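Hypothetical protein TT1465 (Thermus thermophilus, PDB 1WEK) is of unknown function but belongs to the SLOG clan, with a parallel beta-sheet flanked by helices in a Rossmann-like fold, and assembles from six copies. Local coordinates at residues A[19-24]-A[120-125]; A[41-46]-A[133-138]; A[76-81]-A[104-109]; A[84-89]-A[109-114]; A[96-101]-A[114-119]. One frame throughout, in Å; residues are numbered along the deposited sequence.

Interaction 1. Residues A[19-24]-A[120-125]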
# COMPACT_ATOMS: atom_id res chain seq x y z
N PHE A 19 0.07 -9.10 -0.22
CA PHE A 19 0.29 -8.64 1.14
C PHE A 19 1.44 -9.45 1.72
O PHE A 19 2.41 -8.89 2.21
CB PHE A 19 -0.98 -8.84 1.98
CG PHE A 19 -2.07 -7.86 1.68
CD1 PHE A 19 -1.85 -6.49 1.80
CD2 PHE A 19 -3.34 -8.31 1.33
CE1 PHE A 19 -2.88 -5.58 1.56
CE2 PHE A 19 -4.38 -7.40 1.08
CZ PHE A 19 -4.15 -6.03 1.20
N ARG A 20 1.34 -10.77 1.62
CA ARG A 20 2.38 -11.64 2.14
C ARG A 20 3.70 -11.47 1.38
O ARG A 20 4.77 -11.34 1.99
CB ARG A 20 1.93 -13.10 2.07
CG ARG A 20 2.88 -14.08 2.72
CD ARG A 20 2.55 -15.48 2.25
NE ARG A 20 1.65 -16.21 3.14
CZ ARG A 20 2.06 -16.91 4.20
NH1 ARG A 20 3.36 -16.98 4.49
NH2 ARG A 20 1.18 -17.54 4.95
N ILE A 21 3.61 -11.46 0.06
CA ILE A 21 4.79 -11.28 -0.79
C ILE A 21 5.53 -10.00 -0.42
O ILE A 21 6.76 -10.01 -0.29
CB ILE A 21 4.39 -11.22 -2.26
CG1 ILE A 21 3.79 -12.57 -2.68
CG2 ILE A 21 5.62 -10.86 -3.12
CD1 ILE A 21 3.08 -12.53 -4.00
N LEU A 22 4.79 -8.91 -0.24
CA LEU A 22 5.37 -7.62 0.12
C LEU A 22 6.01 -7.68 1.51
O LEU A 22 7.09 -7.13 1.73
CB LEU A 22 4.30 -6.52 0.11
CG LEU A 22 3.99 -5.96 -1.28
CD1 LEU A 22 2.87 -4.92 -1.19
CD2 LEU A 22 5.25 -5.35 -1.85
N ALA A 23 5.32 -8.33 2.44
CA ALA A 23 5.80 -8.49 3.81
C ALA A 23 7.14 -9.22 3.80
O ALA A 23 8.05 -8.87 4.55
CB ALA A 23 4.77 -9.27 4.64
N GLU A 24 7.26 -10.24 2.95
CA GLU A 24 8.49 -11.02 2.87
C GLU A 24 9.64 -10.20 2.28
O GLU A 24 10.77 -10.30 2.74
CB GLU A 24 8.26 -12.31 2.09
CG GLU A 24 7.34 -13.30 2.81
CD GLU A 24 7.12 -14.59 2.03
OE1 GLU A 24 6.45 -15.51 2.57
OE2 GLU A 24 7.61 -14.71 0.89
N TYR A 120 7.68 -18.01 -0.91
CA TYR A 120 7.98 -17.88 -2.34
C TYR A 120 9.41 -17.95 -2.83
O TYR A 120 10.27 -17.20 -2.38
CB TYR A 120 7.36 -16.57 -2.82
CG TYR A 120 5.87 -16.54 -2.63
CD1 TYR A 120 5.29 -15.79 -1.60
CD2 TYR A 120 5.04 -17.28 -3.47
CE1 TYR A 120 3.91 -15.77 -1.42
CE2 TYR A 120 3.65 -17.27 -3.30
CZ TYR A 120 3.10 -16.51 -2.28
OH TYR A 120 1.72 -16.44 -2.19
N PHE A 121 9.65 -18.86 -3.78
CA PHE A 121 10.98 -19.01 -4.34
C PHE A 121 11.50 -17.68 -4.90
O PHE A 121 12.64 -17.31 -4.65
CB PHE A 121 10.98 -20.06 -5.47
CG PHE A 121 11.19 -21.48 -4.99
CD1 PHE A 121 10.13 -22.39 -4.98
CD2 PHE A 121 12.42 -21.90 -4.54
CE1 PHE A 121 10.31 -23.69 -4.53
CE2 PHE A 121 12.61 -23.21 -4.08
CZ PHE A 121 11.55 -24.10 -4.08
N PHE A 122 10.66 -16.96 -5.65
CA PHE A 122 11.12 -15.70 -6.23
C PHE A 122 11.59 -14.68 -5.18
O PHE A 122 12.61 -14.03 -5.37
CB PHE A 122 10.07 -15.10 -7.18
CG PHE A 122 8.80 -14.61 -6.52
CD1 PHE A 122 8.74 -13.34 -5.95
CD2 PHE A 122 7.64 -15.39 -6.54
CE1 PHE A 122 7.54 -12.86 -5.42
CE2 PHE A 122 6.45 -14.91 -6.02
CZ PHE A 122 6.39 -13.64 -5.45
N VAL A 123 10.89 -14.54 -4.06
CA VAL A 123 11.35 -13.60 -3.03
C VAL A 123 12.74 -14.04 -2.54
O VAL A 123 13.67 -13.26 -2.45
CB VAL A 123 10.40 -13.54 -1.82
CG1 VAL A 123 11.00 -12.63 -0.74
CG2 VAL A 123 9.03 -13.03 -2.25
N ARG A 124 12.86 -15.33 -2.25
CA ARG A 124 14.12 -15.89 -1.78
C ARG A 124 15.26 -15.66 -2.78
O ARG A 124 16.38 -15.32 -2.37
CB ARG A 124 13.91 -17.38 -1.52
CG ARG A 124 15.16 -18.17 -1.33
CD ARG A 124 14.83 -19.50 -0.70
NE ARG A 124 15.31 -20.62 -1.50
CZ ARG A 124 15.66 -21.79 -0.99
NH1 ARG A 124 15.60 -22.00 0.31
NH2 ARG A 124 16.05 -22.77 -1.80
N LYS A 125 14.98 -15.83 -4.07
CA LYS A 125 15.98 -15.63 -5.12
C LYS A 125 16.45 -14.18 -5.18
O LYS A 125 17.60 -13.91 -5.50
CB LYS A 125 15.42 -15.98 -6.50
CG LYS A 125 14.94 -17.41 -6.70
CD LYS A 125 16.00 -18.27 -7.36
CE LYS A 125 15.36 -19.42 -8.13
NZ LYS A 125 14.40 -18.90 -9.14

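Interaction 2. Residues A[41-46]-A[133-138]. With PO4 (phosphate ion), chain G.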
# COMPACT_ATOMS: atom_id res chain seq x y z
N SER A 41 26.60 -15.65 -1.23
CA SER A 41 25.53 -16.63 -1.42
C SER A 41 26.18 -17.95 -1.79
O SER A 41 27.05 -17.99 -2.66
CB SER A 41 24.58 -16.17 -2.51
OG SER A 41 23.75 -15.15 -1.99
N VAL A 42 25.76 -19.01 -1.11
CA VAL A 42 26.33 -20.33 -1.33
C VAL A 42 25.25 -21.38 -1.57
O VAL A 42 24.22 -21.40 -0.90
CB VAL A 42 27.18 -20.73 -0.10
CG1 VAL A 42 27.95 -22.01 -0.36
CG2 VAL A 42 28.14 -19.60 0.22
N PHE A 43 25.47 -22.23 -2.56
CA PHE A 43 24.49 -23.24 -2.92
C PHE A 43 25.05 -24.65 -3.04
O PHE A 43 26.20 -24.84 -3.43
CB PHE A 43 23.82 -22.85 -4.24
CG PHE A 43 23.40 -21.43 -4.29
CD1 PHE A 43 24.30 -20.43 -4.67
CD2 PHE A 43 22.10 -21.06 -3.94
CE1 PHE A 43 23.93 -19.10 -4.68
CE2 PHE A 43 21.70 -19.73 -3.95
CZ PHE A 43 22.62 -18.74 -4.32
N GLY A 44 24.22 -25.63 -2.72
CA GLY A 44 24.65 -27.01 -2.82
C GLY A 44 23.49 -27.95 -2.56
O GLY A 44 22.44 -27.52 -2.07
N SER A 45 23.69 -29.22 -2.89
CA SER A 45 22.69 -30.27 -2.71
C SER A 45 22.08 -30.39 -1.33
O SER A 45 22.79 -30.44 -0.31
CB SER A 45 23.31 -31.62 -3.07
OG SER A 45 22.48 -32.70 -2.66
N ALA A 46 20.76 -30.49 -1.30
CA ALA A 46 20.03 -30.67 -0.05
C ALA A 46 20.05 -32.15 0.35
O ALA A 46 19.56 -32.51 1.43
CB ALA A 46 18.60 -30.22 -0.21
N VAL A 133 28.09 -10.40 -2.77
CA VAL A 133 29.36 -9.94 -3.30
C VAL A 133 29.98 -11.12 -4.04
O VAL A 133 31.11 -11.04 -4.53
CB VAL A 133 30.33 -9.49 -2.17
CG1 VAL A 133 29.78 -8.27 -1.45
CG2 VAL A 133 30.55 -10.62 -1.18
N GLY A 134 29.24 -12.22 -4.10
CA GLY A 134 29.72 -13.42 -4.78
C GLY A 134 28.75 -14.61 -4.68
O GLY A 134 27.84 -14.59 -3.86
N PHE A 135 28.96 -15.63 -5.51
CA PHE A 135 28.12 -16.82 -5.53
C PHE A 135 28.98 -18.07 -5.71
O PHE A 135 29.83 -18.12 -6.61
CB PHE A 135 27.11 -16.79 -6.70
CG PHE A 135 26.27 -15.56 -6.73
CD1 PHE A 135 26.75 -14.40 -7.35
CD2 PHE A 135 25.04 -15.53 -6.10
CE1 PHE A 135 26.00 -13.22 -7.33
CE2 PHE A 135 24.28 -14.36 -6.07
CZ PHE A 135 24.76 -13.21 -6.69
N VAL A 136 28.76 -19.06 -4.86
CA VAL A 136 29.49 -20.32 -4.93
C VAL A 136 28.50 -21.48 -5.12
O VAL A 136 27.59 -21.69 -4.32
CB VAL A 136 30.31 -20.58 -3.64
CG1 VAL A 136 31.28 -21.75 -3.87
CG2 VAL A 136 31.10 -19.31 -3.24
N PHE A 137 28.68 -22.24 -6.19
CA PHE A 137 27.80 -23.38 -6.44
C PHE A 137 28.50 -24.72 -6.23
O PHE A 137 29.44 -25.07 -6.95
CB PHE A 137 27.22 -23.26 -7.85
CG PHE A 137 26.36 -22.03 -8.04
CD1 PHE A 137 26.93 -20.81 -8.34
CD2 PHE A 137 25.00 -22.09 -7.79
CE1 PHE A 137 26.17 -19.64 -8.38
CE2 PHE A 137 24.21 -20.91 -7.83
CZ PHE A 137 24.80 -19.69 -8.12
N LEU A 138 28.06 -25.46 -5.21
CA LEU A 138 28.64 -26.77 -4.92
C LEU A 138 27.76 -27.84 -5.56
O LEU A 138 26.64 -27.53 -5.99
CB LEU A 138 28.72 -26.99 -3.39
CG LEU A 138 29.75 -26.14 -2.64
CD1 LEU A 138 29.16 -25.57 -1.35
CD2 LEU A 138 30.97 -26.99 -2.35
P PO4 G . 18.90 -29.03 -4.69
O1 PO4 G . 20.10 -28.68 -5.50
O2 PO4 G . 19.25 -30.11 -3.72
O3 PO4 G . 17.82 -29.50 -5.59
O4 PO4 G . 18.45 -27.83 -3.93

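Interaction 3. Residues A[76-81]-A[104-109]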
# COMPACT_ATOMS: atom_id res chain seq x y z
N GLY A 76 19.13 -22.34 3.98
CA GLY A 76 18.79 -22.86 5.30
C GLY A 76 18.40 -24.33 5.37
O GLY A 76 18.05 -24.81 6.45
N GLY A 77 18.47 -25.05 4.25
CA GLY A 77 18.10 -26.45 4.24
C GLY A 77 19.17 -27.44 4.69
O GLY A 77 20.15 -27.04 5.33
N PRO A 78 18.99 -28.75 4.39
CA PRO A 78 19.88 -29.87 4.72
C PRO A 78 21.06 -29.95 3.75
O PRO A 78 21.27 -29.03 2.96
CB PRO A 78 18.99 -31.11 4.57
CG PRO A 78 17.60 -30.57 4.59
CD PRO A 78 17.71 -29.26 3.89
N GLY A 79 21.80 -31.06 3.82
CA GLY A 79 22.93 -31.29 2.93
C GLY A 79 24.03 -30.26 2.94
O GLY A 79 24.49 -29.83 4.00
N VAL A 80 24.47 -29.87 1.75
CA VAL A 80 25.54 -28.91 1.61
C VAL A 80 25.21 -27.55 2.21
O VAL A 80 26.10 -26.83 2.66
CB VAL A 80 25.93 -28.71 0.13
CG1 VAL A 80 27.11 -27.75 0.04
CG2 VAL A 80 26.30 -30.04 -0.48
N MSE A 81 23.93 -27.19 2.22
CA MSE A 81 23.58 -25.90 2.78
C MSE A 81 23.87 -25.98 4.27
O MSE A 81 24.53 -25.10 4.83
CB MSE A 81 22.11 -25.57 2.51
CG MSE A 81 21.79 -25.38 1.02
SE MSE A 81 19.88 -25.25 0.65
CE MSE A 81 19.49 -27.15 0.59
N HIS A 104 6.38 -30.66 1.26
CA HIS A 104 7.03 -31.74 1.99
C HIS A 104 8.22 -31.08 2.64
O HIS A 104 9.36 -31.22 2.19
CB HIS A 104 7.48 -32.83 1.02
CG HIS A 104 6.38 -33.35 0.16
ND1 HIS A 104 5.33 -34.09 0.66
CD2 HIS A 104 6.16 -33.22 -1.17
CE1 HIS A 104 4.50 -34.39 -0.33
NE2 HIS A 104 4.98 -33.88 -1.45
N GLU A 105 7.93 -30.34 3.71
CA GLU A 105 8.94 -29.60 4.45
C GLU A 105 10.20 -30.31 4.91
O GLU A 105 10.16 -31.40 5.48
CB GLU A 105 8.29 -28.94 5.68
CG GLU A 105 7.81 -27.52 5.45
CD GLU A 105 8.91 -26.63 4.92
OE1 GLU A 105 9.33 -26.83 3.76
OE2 GLU A 105 9.36 -25.73 5.66
N GLN A 106 11.33 -29.67 4.62
CA GLN A 106 12.63 -30.16 5.06
C GLN A 106 12.79 -29.25 6.28
O GLN A 106 12.27 -28.13 6.28
CB GLN A 106 13.70 -29.85 4.00
CG GLN A 106 13.62 -30.74 2.75
CD GLN A 106 14.63 -30.36 1.66
OE1 GLN A 106 15.79 -30.08 1.96
NE2 GLN A 106 14.20 -30.37 0.40
N LYS A 107 13.46 -29.72 7.33
CA LYS A 107 13.61 -28.88 8.52
C LYS A 107 14.79 -27.92 8.38
O LYS A 107 15.82 -28.28 7.82
CB LYS A 107 13.80 -29.75 9.77
CG LYS A 107 12.95 -31.02 9.80
CD LYS A 107 13.44 -32.04 8.78
CE LYS A 107 12.66 -33.34 8.87
NZ LYS A 107 12.82 -34.00 10.20
N PRO A 108 14.64 -26.69 8.90
CA PRO A 108 15.71 -25.68 8.83
C PRO A 108 16.90 -26.20 9.64
O PRO A 108 16.71 -26.69 10.75
CB PRO A 108 15.09 -24.45 9.50
CG PRO A 108 13.61 -24.69 9.43
CD PRO A 108 13.49 -26.18 9.67
N ASN A 109 18.11 -26.10 9.11
CA ASN A 109 19.25 -26.59 9.87
C ASN A 109 19.40 -25.72 11.13
O ASN A 109 18.78 -24.66 11.24
CB ASN A 109 20.53 -26.64 9.00
CG ASN A 109 21.10 -25.27 8.65
OD1 ASN A 109 21.51 -24.51 9.52
ND2 ASN A 109 21.18 -24.98 7.35

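Interaction 4. Residues A[84-89]-A[109-114]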
# COMPACT_ATOMS: atom_id res chain seq x y z
N VAL A 84 27.53 -25.80 4.93
CA VAL A 84 28.03 -24.44 4.73
C VAL A 84 27.65 -23.52 5.89
O VAL A 84 28.47 -22.73 6.33
CB VAL A 84 27.50 -23.81 3.43
CG1 VAL A 84 27.96 -22.34 3.36
CG2 VAL A 84 27.99 -24.60 2.22
N ASN A 85 26.41 -23.61 6.37
CA ASN A 85 25.97 -22.78 7.51
C ASN A 85 26.74 -23.20 8.77
O ASN A 85 27.13 -22.36 9.59
CB ASN A 85 24.48 -22.98 7.79
CG ASN A 85 23.58 -22.27 6.79
OD1 ASN A 85 22.77 -22.90 6.13
ND2 ASN A 85 23.71 -20.95 6.70
N ARG A 86 26.94 -24.51 8.91
CA ARG A 86 27.65 -25.05 10.06
C ARG A 86 29.09 -24.59 10.12
O ARG A 86 29.58 -24.17 11.17
CB ARG A 86 27.61 -26.57 10.03
CG ARG A 86 28.07 -27.22 11.33
CD ARG A 86 27.96 -28.74 11.24
NE ARG A 86 28.20 -29.39 12.52
CZ ARG A 86 28.14 -30.71 12.71
NH1 ARG A 86 27.83 -31.50 11.69
NH2 ARG A 86 28.38 -31.22 13.91
N GLY A 87 29.78 -24.67 8.99
CA GLY A 87 31.16 -24.25 8.96
C GLY A 87 31.29 -22.81 9.41
O GLY A 87 32.20 -22.46 10.17
N ALA A 88 30.37 -21.98 8.94
CA ALA A 88 30.36 -20.56 9.27
C ALA A 88 29.99 -20.37 10.73
O ALA A 88 30.71 -19.71 11.48
CB ALA A 88 29.37 -19.84 8.39
N TYR A 89 28.86 -20.96 11.10
CA TYR A 89 28.37 -20.87 12.47
C TYR A 89 29.46 -21.23 13.47
O TYR A 89 29.80 -20.44 14.35
CB TYR A 89 27.20 -21.83 12.66
CG TYR A 89 26.42 -21.57 13.92
CD1 TYR A 89 25.57 -20.46 14.01
CD2 TYR A 89 26.46 -22.46 14.99
CE1 TYR A 89 24.77 -20.25 15.12
CE2 TYR A 89 25.66 -22.25 16.12
CZ TYR A 89 24.82 -21.15 16.17
OH TYR A 89 23.98 -20.94 17.25
N ASN A 109 18.11 -26.10 9.11
CA ASN A 109 19.25 -26.59 9.87
C ASN A 109 19.40 -25.72 11.13
O ASN A 109 18.78 -24.66 11.24
CB ASN A 109 20.53 -26.64 9.00
CG ASN A 109 21.10 -25.27 8.65
OD1 ASN A 109 21.51 -24.51 9.52
ND2 ASN A 109 21.18 -24.98 7.35
N PRO A 110 20.19 -26.17 12.11
CA PRO A 110 20.33 -25.35 13.31
C PRO A 110 21.54 -24.43 13.34
O PRO A 110 21.94 -23.97 14.41
CB PRO A 110 20.41 -26.39 14.44
CG PRO A 110 20.22 -27.75 13.75
CD PRO A 110 20.67 -27.54 12.35
N TYR A 111 22.12 -24.16 12.18
CA TYR A 111 23.31 -23.33 12.15
C TYR A 111 23.11 -21.97 11.50
O TYR A 111 23.95 -21.50 10.75
CB TYR A 111 24.43 -24.08 11.45
CG TYR A 111 24.63 -25.46 12.00
CD1 TYR A 111 24.33 -26.59 11.23
CD2 TYR A 111 25.09 -25.65 13.30
CE1 TYR A 111 24.48 -27.86 11.74
CE2 TYR A 111 25.24 -26.94 13.83
CZ TYR A 111 24.94 -28.04 13.05
OH TYR A 111 25.11 -29.31 13.57
N GLN A 112 21.99 -21.33 11.82
CA GLN A 112 21.72 -20.03 11.23
C GLN A 112 21.74 -18.90 12.26
O GLN A 112 21.00 -18.93 13.23
CB GLN A 112 20.37 -20.07 10.52
CG GLN A 112 20.25 -21.19 9.47
CD GLN A 112 18.83 -21.34 8.92
OE1 GLN A 112 18.37 -22.45 8.63
NE2 GLN A 112 18.14 -20.22 8.77
N THR A 113 22.60 -17.91 12.04
CA THR A 113 22.68 -16.75 12.92
C THR A 113 21.47 -15.85 12.66
O THR A 113 21.09 -15.04 13.51
CB THR A 113 23.98 -15.96 12.67
OG1 THR A 113 25.07 -16.63 13.31
CG2 THR A 113 23.89 -14.55 13.21
N HIS A 114 20.89 -16.00 11.48
CA HIS A 114 19.72 -15.23 11.06
C HIS A 114 18.90 -16.12 10.15
O HIS A 114 19.37 -16.52 9.08
CB HIS A 114 20.15 -13.98 10.29
CG HIS A 114 20.90 -12.98 11.11
ND1 HIS A 114 20.28 -12.10 11.98
CD2 HIS A 114 22.23 -12.71 11.19
CE1 HIS A 114 21.19 -11.34 12.55
NE2 HIS A 114 22.38 -11.69 12.09

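Interaction 5. Residues A[96-101]-A[114-119]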
# COMPACT_ATOMS: atom_id res chain seq x y z
N VAL A 96 23.41 -17.01 7.48
CA VAL A 96 22.02 -16.74 7.13
C VAL A 96 21.34 -17.85 6.33
O VAL A 96 21.93 -18.49 5.44
CB VAL A 96 21.90 -15.41 6.32
CG1 VAL A 96 20.44 -15.13 5.98
CG2 VAL A 96 22.50 -14.24 7.12
N GLY A 97 20.07 -18.08 6.65
CA GLY A 97 19.32 -19.10 5.94
C GLY A 97 18.06 -18.47 5.39
O GLY A 97 17.34 -17.78 6.11
N LEU A 98 17.82 -18.66 4.10
CA LEU A 98 16.62 -18.12 3.46
C LEU A 98 15.74 -19.35 3.23
O LEU A 98 15.58 -19.82 2.10
CB LEU A 98 16.99 -17.45 2.13
CG LEU A 98 18.01 -16.30 2.16
CD1 LEU A 98 18.28 -15.81 0.73
CD2 LEU A 98 17.49 -15.16 3.01
N ASN A 99 15.18 -19.86 4.32
CA ASN A 99 14.36 -21.07 4.30
C ASN A 99 13.11 -20.96 3.46
O ASN A 99 12.37 -19.98 3.53
CB ASN A 99 14.02 -21.47 5.74
CG ASN A 99 15.25 -21.44 6.65
OD1 ASN A 99 15.59 -20.40 7.20
ND2 ASN A 99 15.93 -22.58 6.77
N ILE A 100 12.88 -21.98 2.65
CA ILE A 100 11.72 -21.99 1.78
C ILE A 100 10.67 -22.95 2.32
O ILE A 100 10.98 -24.08 2.69
CB ILE A 100 12.12 -22.42 0.36
CG1 ILE A 100 10.91 -22.39 -0.56
CG2 ILE A 100 12.77 -23.78 0.40
CD1 ILE A 100 10.37 -21.00 -0.83
N GLU A 101 9.42 -22.51 2.37
CA GLU A 101 8.34 -23.35 2.87
C GLU A 101 7.83 -24.26 1.75
O GLU A 101 7.30 -23.78 0.75
CB GLU A 101 7.21 -22.48 3.41
CG GLU A 101 7.75 -21.33 4.27
CD GLU A 101 6.68 -20.60 5.05
OE1 GLU A 101 6.02 -21.25 5.90
OE2 GLU A 101 6.49 -19.39 4.83
N HIS A 114 20.89 -16.00 11.48
CA HIS A 114 19.72 -15.23 11.06
C HIS A 114 18.90 -16.12 10.15
O HIS A 114 19.37 -16.52 9.08
CB HIS A 114 20.15 -13.98 10.29
CG HIS A 114 20.90 -12.98 11.11
ND1 HIS A 114 20.28 -12.10 11.98
CD2 HIS A 114 22.23 -12.71 11.19
CE1 HIS A 114 21.19 -11.34 12.55
NE2 HIS A 114 22.38 -11.69 12.09
N ALA A 115 17.67 -16.43 10.56
CA ALA A 115 16.80 -17.30 9.79
C ALA A 115 15.53 -16.60 9.32
O ALA A 115 14.81 -15.98 10.10
CB ALA A 115 16.44 -18.53 10.60
N LEU A 116 15.26 -16.70 8.03
CA LEU A 116 14.07 -16.11 7.45
C LEU A 116 13.29 -17.24 6.77
O LEU A 116 13.88 -18.12 6.15
CB LEU A 116 14.46 -15.04 6.44
CG LEU A 116 15.00 -13.72 7.00
CD1 LEU A 116 15.64 -12.89 5.90
CD2 LEU A 116 13.84 -12.95 7.66
N SER A 117 11.97 -17.24 6.92
CA SER A 117 11.16 -18.26 6.27
C SER A 117 10.28 -17.57 5.25
O SER A 117 9.53 -16.65 5.58
CB SER A 117 10.33 -19.08 7.27
OG SER A 117 9.78 -18.26 8.28
N LEU A 118 10.40 -18.03 4.01
CA LEU A 118 9.69 -17.47 2.87
C LEU A 118 8.82 -18.52 2.20
O LEU A 118 9.21 -19.67 2.06
CB LEU A 118 10.74 -16.97 1.87
CG LEU A 118 11.79 -16.01 2.44
CD1 LEU A 118 13.04 -15.98 1.56
CD2 LEU A 118 11.18 -14.62 2.58
N ARG A 119 7.63 -18.12 1.76
CA ARG A 119 6.73 -19.03 1.08
C ARG A 119 7.05 -19.07 -0.42
O ARG A 119 6.78 -20.06 -1.10
CB ARG A 119 5.27 -18.58 1.26
CG ARG A 119 4.61 -18.95 2.60
CD ARG A 119 4.28 -20.46 2.67
NE ARG A 119 2.98 -20.75 3.30
CZ ARG A 119 2.74 -20.67 4.61
NH1 ARG A 119 3.69 -20.32 5.46
NH2 ARG A 119 1.52 -20.95 5.08

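Interaction 1. Residues A[19-24]-A[120-125]
Ile21 reaches from helix 17-34 into the aromatic start of helix 121-130, and its branches divide the work from CB outward. With chi1 at -64°, CG1 lies beside the backbone N and runs to the Tyr120 ring, where it meets CE1 of that ring at 3.4 Å. The terminal CD1 then lies over one face of the Tyr120 ring, toward its rim, while also meeting Phe122 CZ at the edge of the second ring. The other branch, CG2, is anti to the backbone N; it comes to the edge of Phe122, 3.6 Å from CE1, and reaches Val123 CG2 at 4.1 Å. A beta-branched residue suits this place because its two diverging arms can touch two different aromatic rings at once. The helices run nearly parallel, at 18°, with axes 10.3 Å apart, and both pack on the same face of the Rossmann-like sheet. Tyr120 is the N-cap residue of helix 121-130, and its CB rests over a face of Phe122. The Glu24 and Tyr120 side chains cross at about a right angle, with OE2 at the ring edge, 3.6 Å from CD1, while OE1 accepts the backbone N-H of Arg119. Ala23 packs on Ala23 of the second subunit.

Interaction 2. Residues A[41-46]-A[133-138]
Val136 O is met by several groups: Phe43 N donates to it at 2.8 Å, Val42 adds a CA-H...O contact, and the Phe43 ring turns its edge to the same oxygen. Ser41 O is used similarly, by Val136 N at 3.0 Å and by the CA-H of Phe135. With Ser41 N to Gly134 O and Leu138 N to Phe43 O, these bonds form a regular parallel ladder. Phe43 and Phe137 leave the sheet side by side in the same direction, their rings 7° from parallel but slid apart, with centroids separated by 4.6 Å; this near-parallel, offset pair barely overlaps. The Phe43 edge also meets the Phe135 edge, CE1 to CD2 at 4.0 Å. Flat aromatic side chains suit this face, which lies under helix 142-156 and Phe128, whose carbonyl receives the hydroxyl of Ser41. On the other face of the sheet, beta-branched Val42 and Val136 pack on Leu61, and Val42 CG1 reaches Leu138 CD1 at 3.9 Å. Beyond the strand, Ala46 N donates a hydrogen bond to O2 of the phosphate ion, 2.9 Å away, while Gly141 N, Gly143 N and Thr144 OG1 hold the same anion. An anion at the C-terminal ends of central parallel strands, beside a glycine-rich helix start, is characteristic of Rossmann-like folds, and here that start carries the family's PGGxGTxxE motif.

Interaction 3. Residues A[76-81]-A[104-109]
Asn109 is tied to the 76-81 turn by both its backbone and its side chain. Its N-H points nearly straight at Gly76 O, 3.0 Å away, and its ND2 donates to Gly77 O at 3.1 Å with an N-H...O angle of 177°, the acceptor lying in the plane of the asparagine amide. That reach depends on chi1 of 71°, which sets CG between the backbone N and the carbonyl carbon. The rest of the amide is also engaged: ND2 donates to Asn85 OD1 as well, and OD1 accepts from Tyr111 N. Gly76 O receives a further, weaker CA-H...O contact from Pro108, 3.4 Å from CA to oxygen, while Gly76 N is bound to Thr74 OG1. These glycines belong to the GGGxGxME motif of the family, the turn between strand 71-74 and helix 79-90 in the Rossmann-like fold. Glycine suits positions 76 and 79, where phi is positive (67° at Gly76). Pro78 then presents its rigid ring to the exposed loop, and Gln106 crosses it at about a right angle, CB lying 4.0 Å from Pro78 CG. Met81, present as selenomethionine, has its side chain about 5 Å from the bound phosphate ion and packs on Ala46.

Interaction 4. Residues A[84-89]-A[109-114]
Tyr111 lies flat along Arg86, the two side chains pointing the same way. Arg86 CG sits over the centre of the tyrosine ring, 3.5 Å from the centroid and only 6° off its normal, a CH-pi contact. Because the arginine is extended from CG to NE, its guanidinium continues nearly parallel to the ring, 7° between planes, and Tyr111 OH comes to rest over a guanidinium face. Arginine suits the place because its long aliphatic stem can cover the ring while its charged end carries on to Glu90, which forms a salt bridge with NE. Pro110 CD covers the opposite ring face toward its rim, and Tyr89 CD2 meets the ring edge. Tyr89 in turn takes Tyr111 CA over its own face, 4.2 Å from the centroid. Further out, Asn109 OD1 accepts Tyr111 N at 2.8 Å, in the carbonyl plane, forming an Asx turn that helps set the backbone at Tyr111, and with it the start of the side chain. Asn109 ND2 donates to Asn85 OD1 at 2.9 Å, approaching from above the carbonyl plane. Thr74 OG1 also bonds to that oxygen, and Ser95 OG and Val96 O receive Asn85 ND2. The loop is thereby fastened to helix 79-90, the crossover helix of the beta-alpha-beta unit formed with strands 71-74 and 95-100 in this Rossmann-like fold.

Interaction 5. Residues A[96-101]-A[114-119]
Glu101 and Arg119 meet through opposite habits of chain: beyond CG the glutamate runs extended, whereas the arginine folds back, with chi2 at -73° and a further bend at chi3. This bend brings Arg119 NH1 to Glu101 OE1 in a salt bridge, modelled so short that its exact length is doubtful. Carboxylate and guanidinium planes stand 89° apart, so this is not the flat two-pronged pairing; Glu101 OE2 lies in the guanidinium plane at its edge. A second, long and weak ion pair links Glu101 to Arg20. The two chains leading to this pair form a parallel ladder: Gly97 N to His114 O (3.0 Å), Leu116 N to Gly97 O (3.0 Å), Leu118 N to Asn99 O (2.8 Å) and Glu101 N to Leu118 O (2.9 Å). The bond from Asn99 N to Leu116 O is weak, bent to 124°. Strand 114-118 is the outermost strand at this end of the chain's Rossmann-like sheet, with 95-100 on its inner side. Its two faces differ accordingly. Leucines suit the face covered by helices: Leu98 and Leu116 lie side by side there, CD2 to CD1 at 4.1 Å, and Leu116 and Leu118 reach helix 17-34. The other face carries Gly97 and Asn99, which are buried, and the small, exposed Ala115 and Ser117. There Asn99 OD1 stands 3.0 Å from Leu116 O, two acceptors facing each other, and it is Gln112 NE2 that gives OD1 its hydrogen bond. Just past the C-terminal ends of the two strands, Lys159 of the third subunit donates to the carbonyl oxygens of both Glu101 and Arg119.

How the interactions relate
Interactions 2 and 5 are parallel strand pairs of one sheet, near its middle and at one edge, with centres 15 Å apart. Interactions 3 and 4 share Asn109 and helix 79-90, binding the long loop before strand 114-118 to the helix and the turn ahead of it. Interaction 1 joins two helices on one sheet face and touches interaction 5, 10 Å away between centres; both meet the third subunit. Along the chain, interactions 3, 4 and 5 are nested within the loops closed by interactions 1 and 2, which themselves cross. Interaction 3 touches interaction 2, bringing the glycine-rich 76-81 turn against the end of the 41-46 segment near the phosphate, whereas interaction 1 lies at subunit interfaces.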